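Uncharacterized protein (Staphylococcus aureus subsp. aureus Mu50, PDB 4QXZ) is of unknown function, but folds into a beta-barrel core resembling type VI secretion system proteins, joined to a pair of helices. Local coordinates at residues Leu59-Lys73 / Val102-Phe116. Numbering follows the deposited sequence.
Sequences LLEIVISNEHYETFK and VKSIKNFKTTMSIVF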
loop_
_atom_site.group_PDB
_atom_site.type_symbol
_atom_site.label_atom_id
_atom_site.label_comp_id
_atom_site.label_asym_id
_atom_site.label_seq_id
_atom_site.Cartn_x
_atom_site.Cartn_y
_atom_site.Cartn_z
ATOM N N LEU A 59 -3.148 9.238 -6.377
ATOM C CA LEU A 59 -4.549 8.855 -6.252
ATOM C C LEU A 59 -4.744 8.262 -4.881
ATOM O O LEU A 59 -4.041 7.324 -4.521
ATOM C CB LEU A 59 -4.913 7.828 -7.319
ATOM C CG LEU A 59 -6.362 7.816 -7.816
ATOM C CD1 LEU A 59 -6.803 9.183 -8.334
ATOM C CD2 LEU A 59 -6.507 6.765 -8.910
ATOM N N LEU A 60 -5.666 8.836 -4.110
ATOM C CA LEU A 60 -5.949 8.362 -2.754
ATOM C C LEU A 60 -7.333 7.763 -2.773
ATOM O O LEU A 60 -8.277 8.410 -3.230
ATOM C CB LEU A 60 -5.886 9.505 -1.734
ATOM C CG LEU A 60 -6.416 9.239 -0.297
ATOM C CD1 LEU A 60 -5.511 8.266 0.431
ATOM C CD2 LEU A 60 -6.583 10.517 0.526
ATOM N N GLU A 61 -7.440 6.520 -2.308
ATOM C CA GLU A 61 -8.740 5.865 -2.127
ATOM C C GLU A 61 -8.892 5.486 -0.668
ATOM O O GLU A 61 -8.022 4.807 -0.111
ATOM C CB GLU A 61 -8.873 4.624 -3.007
ATOM C CG GLU A 61 -10.313 4.098 -3.090
ATOM C CD GLU A 61 -10.517 2.964 -4.105
ATOM O OE1 GLU A 61 -9.935 3.021 -5.204
ATOM O OE2 GLU A 61 -11.285 2.014 -3.806
ATOM N N ILE A 62 -9.978 5.944 -0.047
ATOM C CA ILE A 62 -10.253 5.621 1.347
ATOM C C ILE A 62 -11.669 5.122 1.507
ATOM O O ILE A 62 -12.542 5.433 0.696
ATOM C CB ILE A 62 -10.076 6.840 2.285
ATOM C CG1 ILE A 62 -10.967 8.010 1.847
ATOM C CG2 ILE A 62 -8.630 7.277 2.322
ATOM C CD1 ILE A 62 -10.916 9.197 2.772
ATOM N N VAL A 63 -11.890 4.369 2.575
ATOM C CA VAL A 63 -13.232 3.961 2.963
ATOM C C VAL A 63 -13.531 4.518 4.345
ATOM O O VAL A 63 -12.765 4.306 5.276
ATOM C CB VAL A 63 -13.375 2.431 2.977
ATOM C CG1 VAL A 63 -14.793 2.022 3.388
ATOM C CG2 VAL A 63 -13.021 1.867 1.598
ATOM N N ILE A 64 -14.632 5.252 4.461
ATOM C CA ILE A 64 -15.037 5.833 5.732
ATOM C C ILE A 64 -16.539 5.681 5.924
ATOM O O ILE A 64 -17.244 5.236 5.027
ATOM C CB ILE A 64 -14.657 7.323 5.827
ATOM C CG1 ILE A 64 -15.248 8.121 4.660
ATOM C CG2 ILE A 64 -13.142 7.477 5.884
ATOM C CD1 ILE A 64 -15.138 9.632 4.829
ATOM N N SER A 65 -17.007 6.056 7.104
ATOM C CA SER A 65 -18.422 6.030 7.433
ATOM C C SER A 65 -19.253 6.932 6.521
ATOM O O SER A 65 -18.826 8.022 6.193
ATOM C CB SER A 65 -18.607 6.468 8.887
ATOM O OG SER A 65 -19.944 6.838 9.125
ATOM N N ASN A 66 -20.476 6.506 6.258
ATOM C CA ASN A 66 -21.502 7.210 5.478
ATOM C C ASN A 66 -21.867 8.521 6.075
ATOM O O ASN A 66 -22.385 9.384 5.422
ATOM C CB ASN A 66 -22.820 6.463 5.509
ATOM C CG ASN A 66 -23.797 6.966 4.526
ATOM O OD1 ASN A 66 -23.430 7.437 3.483
ATOM N ND2 ASN A 66 -25.050 6.849 4.839
ATOM N N GLU A 67 -21.677 8.606 7.364
ATOM C CA GLU A 67 -21.967 9.799 8.134
ATOM C C GLU A 67 -21.541 11.084 7.407
ATOM O O GLU A 67 -22.221 12.101 7.487
ATOM C CB GLU A 67 -21.265 9.685 9.488
ATOM C CG GLU A 67 -21.495 10.847 10.439
ATOM C CD GLU A 67 -21.164 10.487 11.871
ATOM O OE1 GLU A 67 -20.602 11.354 12.571
ATOM O OE2 GLU A 67 -21.468 9.344 12.292
ATOM N N HIS A 68 -20.437 11.005 6.667
ATOM C CA HIS A 68 -19.811 12.174 6.052
ATOM C C HIS A 68 -20.142 12.294 4.545
ATOM O O HIS A 68 -19.455 12.981 3.778
ATOM C CB HIS A 68 -18.285 12.118 6.316
ATOM C CG HIS A 68 -17.921 11.725 7.722
ATOM N ND1 HIS A 68 -17.565 10.438 8.066
ATOM C CD2 HIS A 68 -17.869 12.443 8.871
ATOM C CE1 HIS A 68 -17.295 10.382 9.361
ATOM N NE2 HIS A 68 -17.474 11.585 9.874
ATOM N N TYR A 69 -21.213 11.632 4.121
ATOM C CA TYR A 69 -21.570 11.637 2.719
ATOM C C TYR A 69 -21.870 13.040 2.191
ATOM O O TYR A 69 -21.476 13.360 1.076
ATOM C CB TYR A 69 -22.755 10.716 2.456
ATOM C CG TYR A 69 -23.161 10.753 1.014
ATOM C CD1 TYR A 69 -22.474 10.004 0.069
ATOM C CD2 TYR A 69 -24.195 11.580 0.574
ATOM C CE1 TYR A 69 -22.824 10.043 -1.272
ATOM C CE2 TYR A 69 -24.551 11.631 -0.766
ATOM C CZ TYR A 69 -23.861 10.857 -1.686
ATOM O OH TYR A 69 -24.181 10.890 -3.025
ATOM N N GLU A 70 -22.537 13.884 2.977
ATOM C CA GLU A 70 -22.941 15.217 2.476
ATOM C C GLU A 70 -21.740 16.140 2.330
ATOM O O GLU A 70 -21.599 16.840 1.320
ATOM C CB GLU A 70 -23.982 15.909 3.375
ATOM C CG GLU A 70 -25.076 15.015 3.942
ATOM C CD GLU A 70 -25.822 14.219 2.890
ATOM O OE1 GLU A 70 -26.088 14.783 1.803
ATOM O OE2 GLU A 70 -26.148 13.036 3.166
ATOM N N THR A 71 -20.881 16.150 3.346
ATOM C CA THR A 71 -19.680 16.980 3.310
ATOM C C THR A 71 -18.942 16.710 1.989
ATOM O O THR A 71 -18.699 17.632 1.205
ATOM C CB THR A 71 -18.770 16.750 4.558
ATOM O OG1 THR A 71 -19.486 17.091 5.748
ATOM C CG2 THR A 71 -17.525 17.621 4.519
ATOM N N PHE A 72 -18.653 15.439 1.715
ATOM C CA PHE A 72 -17.832 15.087 0.558
ATOM C C PHE A 72 -18.548 15.227 -0.775
ATOM O O PHE A 72 -17.905 15.490 -1.804
ATOM C CB PHE A 72 -17.230 13.690 0.726
ATOM C CG PHE A 72 -16.118 13.651 1.734
ATOM C CD1 PHE A 72 -16.368 13.354 3.051
ATOM C CD2 PHE A 72 -14.830 13.981 1.363
ATOM C CE1 PHE A 72 -15.356 13.343 3.985
ATOM C CE2 PHE A 72 -13.809 13.978 2.286
ATOM C CZ PHE A 72 -14.073 13.659 3.606
ATOM N N LYS A 73 -19.871 15.061 -0.752
ATOM C CA LYS A 73 -20.696 15.298 -1.927
ATOM C C LYS A 73 -20.626 16.774 -2.274
ATOM O O LYS A 73 -20.445 17.125 -3.436
ATOM C CB LYS A 73 -22.149 14.857 -1.686
ATOM C CG LYS A 73 -23.033 14.839 -2.929
ATOM C CD LYS A 73 -22.546 13.818 -3.951
ATOM C CE LYS A 73 -23.467 13.703 -5.157
ATOM N NZ LYS A 73 -23.478 14.963 -5.946
ATOM N N VAL A 102 -12.080 15.965 -4.705
ATOM C CA VAL A 102 -12.818 14.703 -4.768
ATOM C C VAL A 102 -13.167 14.357 -6.219
ATOM O O VAL A 102 -13.785 15.159 -6.929
ATOM C CB VAL A 102 -14.104 14.744 -3.929
ATOM C CG1 VAL A 102 -14.777 13.372 -3.936
ATOM C CG2 VAL A 102 -13.791 15.195 -2.505
ATOM N N LYS A 103 -12.763 13.162 -6.644
ATOM C CA LYS A 103 -12.933 12.701 -8.020
ATOM C C LYS A 103 -14.169 11.810 -8.178
ATOM O O LYS A 103 -14.881 11.917 -9.170
ATOM C CB LYS A 103 -11.706 11.916 -8.421
ATOM C CG LYS A 103 -11.609 11.603 -9.888
ATOM C CD LYS A 103 -10.436 10.666 -10.125
ATOM C CE LYS A 103 -9.610 11.103 -11.325
ATOM N NZ LYS A 103 -10.382 11.002 -12.594
ATOM N N SER A 104 -14.404 10.921 -7.211
ATOM C CA SER A 104 -15.573 10.041 -7.237
ATOM C C SER A 104 -15.961 9.574 -5.836
ATOM O O SER A 104 -15.118 9.485 -4.944
ATOM C CB SER A 104 -15.337 8.837 -8.166
ATOM O OG SER A 104 -14.465 7.874 -7.606
ATOM N N ILE A 105 -17.253 9.306 -5.649
ATOM C CA ILE A 105 -17.790 8.813 -4.377
ATOM C C ILE A 105 -18.679 7.611 -4.657
ATOM O O ILE A 105 -19.466 7.610 -5.604
ATOM C CB ILE A 105 -18.643 9.873 -3.656
ATOM C CG1 ILE A 105 -17.869 11.185 -3.523
ATOM C CG2 ILE A 105 -19.071 9.388 -2.280
ATOM C CD1 ILE A 105 -18.697 12.336 -2.977
ATOM N N LYS A 106 -18.543 6.593 -3.823
ATOM C CA LYS A 106 -19.434 5.460 -3.829
ATOM C C LYS A 106 -20.048 5.294 -2.443
ATOM O O LYS A 106 -19.324 5.051 -1.481
ATOM C CB LYS A 106 -18.647 4.217 -4.164
ATOM C CG LYS A 106 -18.339 4.056 -5.631
ATOM C CD LYS A 106 -18.200 2.573 -5.935
ATOM C CE LYS A 106 -18.372 2.274 -7.412
ATOM N NZ LYS A 106 -17.134 2.592 -8.162
ATOM N N ASN A 107 -21.358 5.396 -2.329
ATOM C CA ASN A 107 -22.013 5.204 -1.054
ATOM C C ASN A 107 -22.476 3.781 -0.840
ATOM O O ASN A 107 -23.026 3.178 -1.715
ATOM C CB ASN A 107 -23.190 6.130 -0.918
ATOM C CG ASN A 107 -23.743 6.152 0.472
ATOM O OD1 ASN A 107 -23.349 5.371 1.297
ATOM N ND2 ASN A 107 -24.679 7.034 0.723
ATOM N N PHE A 108 -22.242 3.243 0.336
ATOM C CA PHE A 108 -22.618 1.890 0.629
ATOM C C PHE A 108 -23.592 1.879 1.789
ATOM O O PHE A 108 -24.174 2.886 2.084
ATOM C CB PHE A 108 -21.392 1.087 0.921
ATOM C CG PHE A 108 -20.432 1.073 -0.197
ATOM C CD1 PHE A 108 -20.809 0.584 -1.402
ATOM C CD2 PHE A 108 -19.166 1.559 -0.051
ATOM C CE1 PHE A 108 -19.935 0.557 -2.457
ATOM C CE2 PHE A 108 -18.285 1.543 -1.097
ATOM C CZ PHE A 108 -18.674 1.046 -2.306
ATOM N N LYS A 109 -23.834 0.739 2.395
ATOM C CA LYS A 109 -24.774 0.710 3.516
ATOM C C LYS A 109 -24.365 1.518 4.735
ATOM O O LYS A 109 -25.101 2.373 5.147
ATOM C CB LYS A 109 -24.979 -0.770 3.949
ATOM C CG LYS A 109 -25.691 -1.730 2.980
ATOM C CD LYS A 109 -25.824 -3.165 3.482
ATOM C CE LYS A 109 -26.566 -4.036 2.459
ATOM N NZ LYS A 109 -26.706 -5.464 2.889
ATOM N N THR A 110 -23.165 1.324 5.251
ATOM C CA THR A 110 -22.685 2.142 6.359
ATOM C C THR A 110 -21.432 2.929 6.057
ATOM O O THR A 110 -20.962 3.658 6.885
ATOM C CB THR A 110 -22.370 1.298 7.600
ATOM O OG1 THR A 110 -21.386 0.336 7.275
ATOM C CG2 THR A 110 -23.574 0.588 8.080
ATOM N N THR A 111 -20.892 2.759 4.872
ATOM C CA THR A 111 -19.600 3.271 4.552
ATOM C C THR A 111 -19.659 3.905 3.216
ATOM O O THR A 111 -20.606 3.753 2.528
ATOM C CB THR A 111 -18.546 2.185 4.533
ATOM O OG1 THR A 111 -18.937 1.171 3.626
ATOM C CG2 THR A 111 -18.418 1.611 5.856
ATOM N N MET A 112 -18.658 4.690 2.903
ATOM C CA MET A 112 -18.474 5.248 1.593
ATOM C C MET A 112 -17.040 5.102 1.149
ATOM O O MET A 112 -16.150 5.047 1.938
ATOM C CB MET A 112 -18.921 6.703 1.552
ATOM C CG MET A 112 -18.225 7.642 2.496
ATOM S SD MET A 112 -19.071 9.138 2.816
ATOM C CE MET A 112 -18.847 9.916 1.332
ATOM N N SER A 113 -16.840 5.018 -0.144
ATOM C CA SER A 113 -15.516 4.962 -0.747
ATOM C C SER A 113 -15.255 6.229 -1.583
ATOM O O SER A 113 -16.030 6.577 -2.480
ATOM C CB SER A 113 -15.399 3.722 -1.624
ATOM O OG SER A 113 -14.455 3.948 -2.642
ATOM N N ILE A 114 -14.152 6.908 -1.288
ATOM C CA ILE A 114 -13.854 8.177 -1.928
ATOM C C ILE A 114 -12.476 8.151 -2.539
ATOM O O ILE A 114 -11.497 7.856 -1.848
ATOM C CB ILE A 114 -13.900 9.344 -0.926
ATOM C CG1 ILE A 114 -15.167 9.273 -0.076
ATOM C CG2 ILE A 114 -13.835 10.670 -1.665
ATOM C CD1 ILE A 114 -15.130 10.180 1.122
ATOM N N VAL A 115 -12.417 8.483 -3.828
ATOM C CA VAL A 115 -11.169 8.653 -4.564
ATOM C C VAL A 115 -10.864 10.148 -4.661
ATOM O O VAL A 115 -11.742 10.934 -5.022
ATOM C CB VAL A 115 -11.307 8.041 -5.977
ATOM C CG1 VAL A 115 -10.090 8.357 -6.848
ATOM C CG2 VAL A 115 -11.514 6.529 -5.882
ATOM N N PHE A 116 -9.636 10.545 -4.330
ATOM C CA PHE A 116 -9.195 11.948 -4.483
ATOM C C PHE A 116 -8.106 12.055 -5.509
ATOM O O PHE A 116 -7.273 11.171 -5.594
ATOM C CB PHE A 116 -8.593 12.506 -3.190
ATOM C CG PHE A 116 -9.489 12.395 -1.998
ATOM C CD1 PHE A 116 -9.658 11.187 -1.361
ATOM C CD2 PHE A 116 -10.143 13.503 -1.511
ATOM C CE1 PHE A 116 -10.481 11.087 -0.266
ATOM C CE2 PHE A 116 -10.968 13.420 -0.423
ATOM C CZ PHE A 116 -11.139 12.207 0.205
#
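V102, within the first strand of a beta-barrel hairpin, sets CG2 at the edge of the F72 ring, 4.2 Å from F72 CD2, in the helix that follows strand 59-65. Next along the hairpin, K103 and S104 both face V115, a classic beta bulge. I105 runs its CD1 to the helix backbone, 3.5 Å from F72 O, while its CG2 lies 3.9 Å from Y69 CE1. After the turn, T110 O accepts from N66 N, the donor above the carbonyl plane, a further backbone bond just past the strand ladder. Strands 59-65 and 111-116 are antiparallel (151° between directions), and L60, I62 and I64 each exchange two backbone hydrogen bonds with F116, I114 and M112; the M112 N to I64 O bond measures 2.6 Å. M112 has CG between its backbone N and carbonyl carbon (chi1 59°), and a bend at chi3 carries CE to 3.5 Å from Y69 CA, under the first helical turn. These six residues share the face on which F72 packs; S113 and V115 turn to the other, with V63 and E61. I114 offers a CH-pi contact, CD1 lying 3.8 Å from the F72 ring centroid and 17° off its normal. The F116 ring is met at its edge: I62 CD1 reaches F116 CE1 at 3.6 Å, and F72 CE2 lies 3.8 Å from F116 CZ.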